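Local coordinates for Sel1 repeat family protein (Pseudomonas aeruginosa, PDB 6LCH) that probably serves as an immunity protein against the type VI secretion effector PldB, using a solenoid of Sel1 repeats for protein binding, at residues R41-I46 with A66-T71; K90-D95 with V113-T118; K141-V146 with L154-C159. All blocks are in the same frame, centred on the assembly; numbering follows the deposited sequence.

Interaction 1. Residues R41-I46 with A66-T71; sequences RPWPRI and ANLYRT
Apolar packing carries the whole contact: the methyl CD1 of Leu68 reaches the benzo part of the Trp43 indole, with Leu68 CD1 4.0 Å from Trp43 CZ3, and comes in obliquely to the ring. Leu68 CD1 also stands 4.5 Å from Ile46 CG2, a looser contact. One leucine branch therefore meets two residues of the opposite segment. Leu68 holds CG beside its backbone N and anti to its carbonyl carbon (chi1 -51°), and its CB already points to the opposite helix.

Within 41-46 the indole is packed by its own neighbours. Ile46 CD1 lies 3.5 Å above one face of the Trp43 ring, offset toward the rim, while Trp43 CZ2 is 3.5 Å from the plane of the Arg41 guanidinium.

These side chains join the start of helix 43-55 to the end of helix 59-70, consecutive helices whose start-to-end packing is consistent with the antiparallel helix stacking of Sel1 and other TPR-like solenoids. Pro42, centre of an inverse gamma turn, occupies the N-cap position of the first helix, and Ile46 N bonds to Pro42 O at 2.8 Å.

Outside the two segments, Trp73 meets the Trp43 ring edge-to-face and also touches Leu68; Leu34 of helix 22-34 packs on Ile46. Arg41 NH2 is hydrogen-bonded to Ala35 O.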
loop_
_atom_site.group_PDB
_atom_site.type_symbol
_atom_site.label_atom_id
_atom_site.label_comp_id
_atom_site.label_asym_id
_atom_site.label_seq_id
_atom_site.Cartn_x
_atom_site.Cartn_y
_atom_site.Cartn_z
ATOM N N ARG A 41 -3.889 -23.840 -2.935
ATOM C CA ARG A 41 -2.828 -23.795 -3.918
ATOM C C ARG A 41 -1.722 -24.785 -3.582
ATOM O O ARG A 41 -1.682 -25.351 -2.488
ATOM C CB ARG A 41 -2.344 -22.354 -4.001
ATOM C CG ARG A 41 -3.473 -21.426 -4.436
ATOM C CD ARG A 41 -3.546 -20.168 -3.593
ATOM N NE ARG A 41 -4.363 -20.352 -2.398
ATOM C CZ ARG A 41 -4.925 -19.357 -1.721
ATOM N NH1 ARG A 41 -5.656 -19.613 -0.643
ATOM N NH2 ARG A 41 -4.761 -18.105 -2.123
ATOM N N PRO A 42 -0.819 -25.062 -4.535
ATOM C CA PRO A 42 0.309 -25.953 -4.232
ATOM C C PRO A 42 1.319 -25.272 -3.324
ATOM O O PRO A 42 2.320 -24.733 -3.799
ATOM C CB PRO A 42 0.902 -26.247 -5.614
ATOM C CG PRO A 42 0.587 -25.019 -6.410
ATOM C CD PRO A 42 -0.768 -24.569 -5.925
ATOM N N TRP A 43 1.066 -25.292 -2.018
ATOM C CA TRP A 43 1.908 -24.537 -1.096
ATOM C C TRP A 43 3.348 -25.031 -1.027
ATOM O O TRP A 43 4.256 -24.180 -1.009
ATOM C CB TRP A 43 1.258 -24.517 0.292
ATOM C CG TRP A 43 0.052 -23.653 0.311
ATOM C CD1 TRP A 43 -1.234 -24.051 0.480
ATOM C CD2 TRP A 43 0.015 -22.235 0.116
ATOM N NE1 TRP A 43 -2.075 -22.967 0.418
ATOM C CE2 TRP A 43 -1.332 -21.839 0.195
ATOM C CE3 TRP A 43 0.993 -21.260 -0.110
ATOM C CZ2 TRP A 43 -1.730 -20.514 0.058
ATOM C CZ3 TRP A 43 0.597 -19.942 -0.246
ATOM C CH2 TRP A 43 -0.752 -19.582 -0.160
ATOM N N PRO A 44 3.640 -26.339 -0.969
ATOM C CA PRO A 44 5.050 -26.756 -1.055
ATOM C C PRO A 44 5.756 -26.215 -2.285
ATOM O O PRO A 44 6.928 -25.823 -2.202
ATOM C CB PRO A 44 4.958 -28.288 -1.070
ATOM C CG PRO A 44 3.709 -28.585 -0.325
ATOM C CD PRO A 44 2.754 -27.488 -0.702
ATOM N N ARG A 45 5.066 -26.162 -3.426
ATOM C CA ARG A 45 5.680 -25.595 -4.622
ATOM C C ARG A 45 5.833 -24.083 -4.507
ATOM O O ARG A 45 6.871 -23.530 -4.888
ATOM C CB ARG A 45 4.862 -25.954 -5.858
ATOM C CG ARG A 45 5.346 -25.270 -7.122
ATOM C CD ARG A 45 4.595 -25.770 -8.341
ATOM N NE ARG A 45 5.340 -25.540 -9.578
ATOM C CZ ARG A 45 6.412 -26.232 -9.951
ATOM N NH1 ARG A 45 6.874 -27.216 -9.190
ATOM N NH2 ARG A 45 7.022 -25.944 -11.094
ATOM N N ILE A 46 4.805 -23.397 -3.997
ATOM C CA ILE A 46 4.881 -21.946 -3.840
ATOM C C ILE A 46 6.073 -21.574 -2.968
ATOM O O ILE A 46 6.853 -20.677 -3.303
ATOM C CB ILE A 46 3.563 -21.399 -3.263
ATOM C CG1 ILE A 46 2.426 -21.574 -4.268
ATOM C CG2 ILE A 46 3.703 -19.936 -2.882
ATOM C CD1 ILE A 46 1.062 -21.345 -3.670
ATOM N N ALA A 66 8.124 -14.175 3.563
ATOM C CA ALA A 66 8.091 -13.880 4.991
ATOM C C ALA A 66 6.681 -13.547 5.457
ATOM O O ALA A 66 6.301 -13.876 6.586
ATOM C CB ALA A 66 9.043 -12.732 5.309
ATOM N N ASN A 67 5.885 -12.894 4.607
ATOM C CA ASN A 67 4.502 -12.641 4.992
ATOM C C ASN A 67 3.741 -13.942 5.193
ATOM O O ASN A 67 2.833 -13.996 6.024
ATOM C CB ASN A 67 3.783 -11.772 3.962
ATOM C CG ASN A 67 2.480 -11.202 4.504
ATOM O OD1 ASN A 67 2.461 -10.559 5.554
ATOM N ND2 ASN A 67 1.380 -11.458 3.804
ATOM N N LEU A 68 4.094 -14.995 4.454
ATOM C CA LEU A 68 3.504 -16.306 4.711
ATOM C C LEU A 68 3.980 -16.870 6.049
ATOM O O LEU A 68 3.179 -17.399 6.830
ATOM C CB LEU A 68 3.838 -17.272 3.571
ATOM C CG LEU A 68 3.565 -16.823 2.131
ATOM C CD1 LEU A 68 3.807 -17.969 1.154
ATOM C CD2 LEU A 68 2.154 -16.274 1.978
ATOM N N TYR A 69 5.285 -16.769 6.328
ATOM C CA TYR A 69 5.837 -17.317 7.566
ATOM C C TYR A 69 5.483 -16.458 8.776
ATOM O O TYR A 69 5.256 -16.988 9.872
ATOM C CB TYR A 69 7.356 -17.445 7.461
ATOM C CG TYR A 69 7.854 -18.546 6.556
ATOM C CD1 TYR A 69 7.353 -19.837 6.647
ATOM C CD2 TYR A 69 8.843 -18.295 5.619
ATOM C CE1 TYR A 69 7.824 -20.846 5.819
ATOM C CE2 TYR A 69 9.317 -19.289 4.796
ATOM C CZ TYR A 69 8.801 -20.561 4.894
ATOM O OH TYR A 69 9.281 -21.553 4.063
ATOM N N ARG A 70 5.472 -15.132 8.614
ATOM C CA ARG A 70 5.174 -14.248 9.738
ATOM C C ARG A 70 3.778 -14.511 10.279
ATOM O O ARG A 70 3.580 -14.655 11.492
ATOM C CB ARG A 70 5.316 -12.791 9.309
ATOM C CG ARG A 70 5.003 -11.790 10.397
ATOM C CD ARG A 70 4.979 -10.388 9.831
ATOM N NE ARG A 70 3.736 -10.129 9.115
ATOM C CZ ARG A 70 2.567 -9.927 9.712
ATOM N NH1 ARG A 70 2.486 -9.956 11.034
ATOM N NH2 ARG A 70 1.477 -9.699 8.987
ATOM N N THR A 71 2.794 -14.550 9.389
ATOM C CA THR A 71 1.473 -15.062 9.712
ATOM C C THR A 71 1.518 -16.582 9.590
ATOM O O THR A 71 2.584 -17.192 9.472
ATOM C CB THR A 71 0.431 -14.443 8.788
ATOM O OG1 THR A 71 -0.881 -14.660 9.313
ATOM C CG2 THR A 71 0.517 -15.077 7.441
#

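Interaction 2. Residues K90-D95 with V113-T118; sequences KMIDLD and VKNPAT
The last turn of helix 81-93 faces the turn that follows the short helix 111-114, and the backbones come nearest at Ile92 and Ala117, whose CA atoms are 7.0 Å apart. Both side chains point across the gap. Ile92 CG2 presses on Ala117 CB at 3.5 Å, tighter than usual for two methyl carbons. The branch that does so lies anti to the backbone N of Ile92, while CG1 turns back beside that N (chi1 -73°).

Asn115 fixes the turn that carries Ala117: Asn115 OD1 accepts from Ala117 N at 2.8 Å, in the carbonyl plane, with an N-H...O angle of 156°. This Asx turn ties the Asn115 side-chain carbonyl to the backbone of Ala117, and Asn115 OD1 also stands 4.4 Å from Ile92 CG2.

A water provides the polar link, donating to Asp95 OD2 at 2.9 Å and to Ala117 O at 2.8 Å. Asp95 has positive phi and is the C-prime residue of a Schellman motif that ends helix 81-93, with Asp95 N bonded to Ile92 O at 2.7 Å.

Three neighbouring helices also touch these segments. Phe100 and Met103 of helix 97-107 touch Ile92, Phe123 of helix 123-129 touches both Ile92 and Thr118, and the same end of helix 81-93 reaches helix 59-70, where Met91 touches Met62 and His63.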
loop_
_atom_site.group_PDB
_atom_site.type_symbol
_atom_site.label_atom_id
_atom_site.label_comp_id
_atom_site.label_asym_id
_atom_site.label_seq_id
_atom_site.Cartn_x
_atom_site.Cartn_y
_atom_site.Cartn_z
ATOM N N LYS A 90 17.862 -10.494 5.498
ATOM C CA LYS A 90 18.469 -10.560 4.174
ATOM C C LYS A 90 18.061 -9.362 3.327
ATOM O O LYS A 90 18.862 -8.851 2.538
ATOM C CB LYS A 90 18.093 -11.873 3.486
ATOM C CG LYS A 90 18.667 -13.109 4.168
ATOM C CD LYS A 90 17.883 -14.364 3.802
ATOM C CE LYS A 90 17.963 -15.407 4.910
ATOM N NZ LYS A 90 19.359 -15.818 5.219
ATOM N N MET A 91 16.816 -8.898 3.479
ATOM C CA MET A 91 16.380 -7.684 2.794
ATOM C C MET A 91 17.189 -6.484 3.257
ATOM O O MET A 91 17.616 -5.652 2.448
ATOM C CB MET A 91 14.893 -7.437 3.055
ATOM C CG MET A 91 13.983 -8.493 2.495
ATOM S SD MET A 91 12.302 -7.910 2.311
ATOM C CE MET A 91 11.512 -8.820 3.551
ATOM N N ILE A 92 17.382 -6.370 4.569
ATOM C CA ILE A 92 18.162 -5.271 5.125
ATOM C C ILE A 92 19.617 -5.367 4.671
ATOM O O ILE A 92 20.257 -4.350 4.370
ATOM C CB ILE A 92 18.029 -5.273 6.660
ATOM C CG1 ILE A 92 16.642 -4.775 7.069
ATOM C CG2 ILE A 92 19.121 -4.446 7.299
ATOM C CD1 ILE A 92 16.407 -4.766 8.571
ATOM N N ASP A 93 20.153 -6.592 4.590
ATOM C CA ASP A 93 21.526 -6.779 4.124
ATOM C C ASP A 93 21.737 -6.174 2.745
ATOM O O ASP A 93 22.828 -5.671 2.446
ATOM C CB ASP A 93 21.877 -8.264 4.093
ATOM C CG ASP A 93 22.141 -8.828 5.466
ATOM O OD1 ASP A 93 22.209 -8.042 6.433
ATOM O OD2 ASP A 93 22.281 -10.063 5.578
ATOM N N LEU A 94 20.716 -6.220 1.893
ATOM C CA LEU A 94 20.750 -5.592 0.583
ATOM C C LEU A 94 20.301 -4.137 0.621
ATOM O O LEU A 94 20.167 -3.518 -0.439
ATOM C CB LEU A 94 19.874 -6.374 -0.397
ATOM C CG LEU A 94 20.268 -7.824 -0.689
ATOM C CD1 LEU A 94 19.157 -8.528 -1.448
ATOM C CD2 LEU A 94 21.583 -7.881 -1.466
ATOM N N ASP A 95 20.055 -3.589 1.813
ATOM C CA ASP A 95 19.582 -2.214 1.978
ATOM C C ASP A 95 18.257 -1.973 1.255
ATOM O O ASP A 95 18.006 -0.885 0.729
ATOM C CB ASP A 95 20.638 -1.203 1.525
ATOM C CG ASP A 95 20.614 0.066 2.355
ATOM O OD1 ASP A 95 20.838 1.158 1.793
ATOM O OD2 ASP A 95 20.351 -0.035 3.570
ATOM N N VAL A 113 17.028 1.554 15.934
ATOM C CA VAL A 113 18.171 2.394 16.294
ATOM C C VAL A 113 19.369 1.535 16.679
ATOM O O VAL A 113 20.522 1.907 16.422
ATOM C CB VAL A 113 17.775 3.372 17.422
ATOM C CG1 VAL A 113 19.004 3.975 18.093
ATOM C CG2 VAL A 113 16.880 4.474 16.874
ATOM N N LYS A 114 19.120 0.363 17.263
ATOM C CA LYS A 114 20.206 -0.542 17.622
ATOM C C LYS A 114 20.844 -1.185 16.394
ATOM O O LYS A 114 22.052 -1.455 16.397
ATOM C CB LYS A 114 19.684 -1.622 18.572
ATOM C CG LYS A 114 18.599 -1.132 19.525
ATOM C CD LYS A 114 17.705 -2.270 19.991
ATOM C CE LYS A 114 18.471 -3.271 20.842
ATOM N NZ LYS A 114 17.595 -4.379 21.320
ATOM N N ASN A 115 20.064 -1.428 15.346
ATOM C CA ASN A 115 20.565 -2.154 14.184
ATOM C C ASN A 115 21.590 -1.315 13.425
ATOM O O ASN A 115 21.320 -0.150 13.111
ATOM C CB ASN A 115 19.408 -2.538 13.263
ATOM C CG ASN A 115 19.825 -3.516 12.183
ATOM O OD1 ASN A 115 20.580 -3.170 11.274
ATOM N ND2 ASN A 115 19.337 -4.748 12.279
ATOM N N PRO A 116 22.762 -1.871 13.096
ATOM C CA PRO A 116 23.783 -1.070 12.396
ATOM C C PRO A 116 23.345 -0.568 11.032
ATOM O O PRO A 116 23.848 0.465 10.574
ATOM C CB PRO A 116 24.972 -2.037 12.282
ATOM C CG PRO A 116 24.391 -3.402 12.462
ATOM C CD PRO A 116 23.241 -3.228 13.409
ATOM N N ALA A 117 22.417 -1.254 10.366
ATOM C CA ALA A 117 22.032 -0.860 9.018
ATOM C C ALA A 117 21.091 0.336 8.982
ATOM O O ALA A 117 20.874 0.893 7.902
ATOM C CB ALA A 117 21.387 -2.038 8.294
ATOM N N THR A 118 20.525 0.742 10.119
ATOM C CA THR A 118 19.626 1.887 10.131
ATOM C C THR A 118 20.355 3.209 10.308
ATOM O O THR A 118 19.768 4.262 10.028
ATOM C CB THR A 118 18.581 1.738 11.242
ATOM O OG1 THR A 118 19.214 1.855 12.524
ATOM C CG2 THR A 118 17.878 0.391 11.148
HETATM O O HOH W 1 22.106 1.360 5.456
#

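Interaction 3. Residues K141-V146 with L154-C159; sequences KFYIYV and LAYTHC
Tyr143 and Tyr156 bring their rings together at one end of the contact, and Ile144 meets Leu154 and Thr157 at the other. The segments belong to helices 133-146 and 150-162, an antiparallel helical hairpin lying within a Sel1-repeat region. The axes of the segments 141-146 and 154-159 run roughly antiparallel, 145° between N-to-C directions, and approach to 9.2 Å.

The side chains of Tyr143 and Tyr156 cross at a slant, with Tyr143 CE2 3.9 Å from Tyr156 CE2. Seen from Tyr156, the Tyr143 carbon lies at the ring edge, near its plane. In both residues CG sits beside the backbone N and anti to the carbonyl carbon (chi1 -76° in each), which sends the two rings out on the same flank of the hairpin. The hydroxyl of Tyr156 is hydrogen-bonded to Phe8 N in the N-terminal segment, and Pro7, Leu136 and Leu139 touch the Tyr156 side chain.

Ile144 and Leu154 have the nearest CA atoms, 6.9 Å apart, and their side chains cross at about a right angle. Leu154 CD2 nestles against two successive carbons of the isoleucine chain, 3.5 Å from Ile144 CG1 and 3.6 Å from Ile144 CD1.

One turn on from Leu154, Thr157 presents its hydroxyl oxygen to the end of Ile144, with Thr157 OG1 4.0 Å from Ile144 CD1. That oxygen is hydrogen-bonded to Gly153 O of its own helix. Two residues beyond, Cys159 SG forms a disulfide with Cys10 SG, tying helix 150-162 covalently to the N-terminal segment.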
loop_
_atom_site.group_PDB
_atom_site.type_symbol
_atom_site.label_atom_id
_atom_site.label_comp_id
_atom_site.label_asym_id
_atom_site.label_seq_id
_atom_site.Cartn_x
_atom_site.Cartn_y
_atom_site.Cartn_z
ATOM N N LYS A 141 0.212 8.485 9.127
ATOM C CA LYS A 141 -0.940 8.190 9.974
ATOM C C LYS A 141 -0.687 8.580 11.426
ATOM O O LYS A 141 -1.596 9.060 12.111
ATOM C CB LYS A 141 -1.301 6.710 9.863
ATOM C CG LYS A 141 -2.014 6.366 8.563
ATOM C CD LYS A 141 -1.651 4.976 8.061
ATOM C CE LYS A 141 -2.327 3.890 8.877
ATOM N NZ LYS A 141 -2.269 2.567 8.185
ATOM N N PHE A 142 0.539 8.373 11.917
ATOM C CA PHE A 142 0.862 8.763 13.287
ATOM C C PHE A 142 0.930 10.279 13.422
ATOM O O PHE A 142 0.449 10.844 14.412
ATOM C CB PHE A 142 2.185 8.123 13.717
ATOM C CG PHE A 142 2.664 8.553 15.081
ATOM C CD1 PHE A 142 2.207 7.914 16.223
ATOM C CD2 PHE A 142 3.577 9.586 15.222
ATOM C CE1 PHE A 142 2.643 8.304 17.480
ATOM C CE2 PHE A 142 4.015 9.983 16.477
ATOM C CZ PHE A 142 3.550 9.340 17.606
ATOM N N TYR A 143 1.506 10.952 12.426
ATOM C CA TYR A 143 1.725 12.389 12.528
ATOM C C TYR A 143 0.435 13.177 12.343
ATOM O O TYR A 143 0.229 14.197 13.008
ATOM C CB TYR A 143 2.763 12.828 11.501
ATOM C CG TYR A 143 4.174 12.479 11.895
ATOM C CD1 TYR A 143 4.601 12.621 13.208
ATOM C CD2 TYR A 143 5.080 12.015 10.956
ATOM C CE1 TYR A 143 5.892 12.307 13.574
ATOM C CE2 TYR A 143 6.371 11.694 11.314
ATOM C CZ TYR A 143 6.771 11.844 12.623
ATOM O OH TYR A 143 8.058 11.529 12.986
ATOM N N ILE A 144 -0.434 12.739 11.431
ATOM C CA ILE A 144 -1.647 13.501 11.153
ATOM C C ILE A 144 -2.593 13.453 12.347
ATOM O O ILE A 144 -3.089 14.487 12.807
ATOM C CB ILE A 144 -2.329 12.985 9.874
ATOM C CG1 ILE A 144 -1.461 13.265 8.649
ATOM C CG2 ILE A 144 -3.703 13.630 9.694
ATOM C CD1 ILE A 144 -1.853 12.430 7.443
ATOM N N TYR A 145 -2.836 12.258 12.883
ATOM C CA TYR A 145 -3.901 12.060 13.858
ATOM C C TYR A 145 -3.393 11.889 15.287
ATOM O O TYR A 145 -3.850 12.600 16.189
ATOM C CB TYR A 145 -4.753 10.854 13.449
ATOM C CG TYR A 145 -5.352 10.973 12.062
ATOM C CD1 TYR A 145 -6.537 11.670 11.854
ATOM C CD2 TYR A 145 -4.738 10.383 10.963
ATOM C CE1 TYR A 145 -7.094 11.778 10.591
ATOM C CE2 TYR A 145 -5.291 10.484 9.695
ATOM C CZ TYR A 145 -6.471 11.181 9.516
ATOM O OH TYR A 145 -7.028 11.294 8.261
ATOM N N VAL A 146 -2.466 10.962 15.522
ATOM C CA VAL A 146 -1.981 10.705 16.876
ATOM C C VAL A 146 -1.194 11.911 17.359
ATOM O O VAL A 146 -1.635 12.641 18.255
ATOM C CB VAL A 146 -1.117 9.434 16.945
ATOM C CG1 VAL A 146 -0.636 9.210 18.374
ATOM C CG2 VAL A 146 -1.896 8.239 16.445
ATOM N N LEU A 154 1.145 14.724 6.190
ATOM C CA LEU A 154 0.666 14.948 4.828
ATOM C C LEU A 154 1.820 14.996 3.833
ATOM O O LEU A 154 1.686 14.532 2.696
ATOM C CB LEU A 154 -0.147 16.242 4.749
ATOM C CG LEU A 154 -1.666 16.177 4.957
ATOM C CD1 LEU A 154 -2.306 15.148 4.033
ATOM C CD2 LEU A 154 -2.033 15.915 6.398
ATOM N N ALA A 155 2.956 15.571 4.233
ATOM C CA ALA A 155 4.120 15.577 3.354
ATOM C C ALA A 155 4.605 14.158 3.081
ATOM O O ALA A 155 4.803 13.767 1.926
ATOM C CB ALA A 155 5.239 16.423 3.963
ATOM N N TYR A 156 4.807 13.374 4.142
ATOM C CA TYR A 156 5.252 11.995 3.968
ATOM C C TYR A 156 4.231 11.180 3.194
ATOM O O TYR A 156 4.595 10.365 2.340
ATOM C CB TYR A 156 5.519 11.356 5.326
ATOM C CG TYR A 156 6.817 11.806 5.949
ATOM C CD1 TYR A 156 7.798 12.410 5.180
ATOM C CD2 TYR A 156 7.058 11.627 7.303
ATOM C CE1 TYR A 156 8.987 12.825 5.745
ATOM C CE2 TYR A 156 8.238 12.035 7.873
ATOM C CZ TYR A 156 9.200 12.636 7.093
ATOM O OH TYR A 156 10.381 13.043 7.661
ATOM N N THR A 157 2.944 11.384 3.479
ATOM C CA THR A 157 1.914 10.689 2.720
ATOM C C THR A 157 1.898 11.142 1.267
ATOM O O THR A 157 1.593 10.342 0.373
ATOM C CB THR A 157 0.547 10.898 3.373
ATOM O OG1 THR A 157 0.691 10.854 4.795
ATOM C CG2 THR A 157 -0.404 9.795 2.958
ATOM N N HIS A 158 2.237 12.408 1.004
ATOM C CA HIS A 158 2.331 12.867 -0.378
ATOM C C HIS A 158 3.537 12.257 -1.084
ATOM O O HIS A 158 3.466 11.936 -2.275
ATOM C CB HIS A 158 2.375 14.393 -0.433
ATOM C CG HIS A 158 1.026 15.027 -0.589
ATOM N ND1 HIS A 158 0.366 15.079 -1.797
ATOM C CD2 HIS A 158 0.207 15.617 0.313
ATOM C CE1 HIS A 158 -0.796 15.686 -1.636
ATOM N NE2 HIS A 158 -0.918 16.022 -0.365
ATOM N N CYS A 159 4.650 12.082 -0.365
ATOM C CA CYS A 159 5.808 11.412 -0.947
ATOM C C CYS A 159 5.463 9.985 -1.355
ATOM O O CYS A 159 5.910 9.503 -2.403
ATOM C CB CYS A 159 6.967 11.421 0.049
ATOM S SG CYS A 159 8.539 10.825 -0.614
#

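The three contacts follow one another along the chain, each closing before the next opens. Interactions 1 and 2 have centres 24 Å apart and are joined through consecutive helices: 59-70 carries one side of interaction 1, and 81-93 carries one side of interaction 2. Their nearest atoms remain about 5 Å apart. Interaction 3 lies 24 Å from interaction 2 and 32 Å from interaction 1, centre to centre, and on the opposite side of the chain's centre from interaction 1. All three join neighbouring parts of a chain with helices and no strands, consistent with a Sel1-type superhelical array in which helices pack on those close to them in sequence.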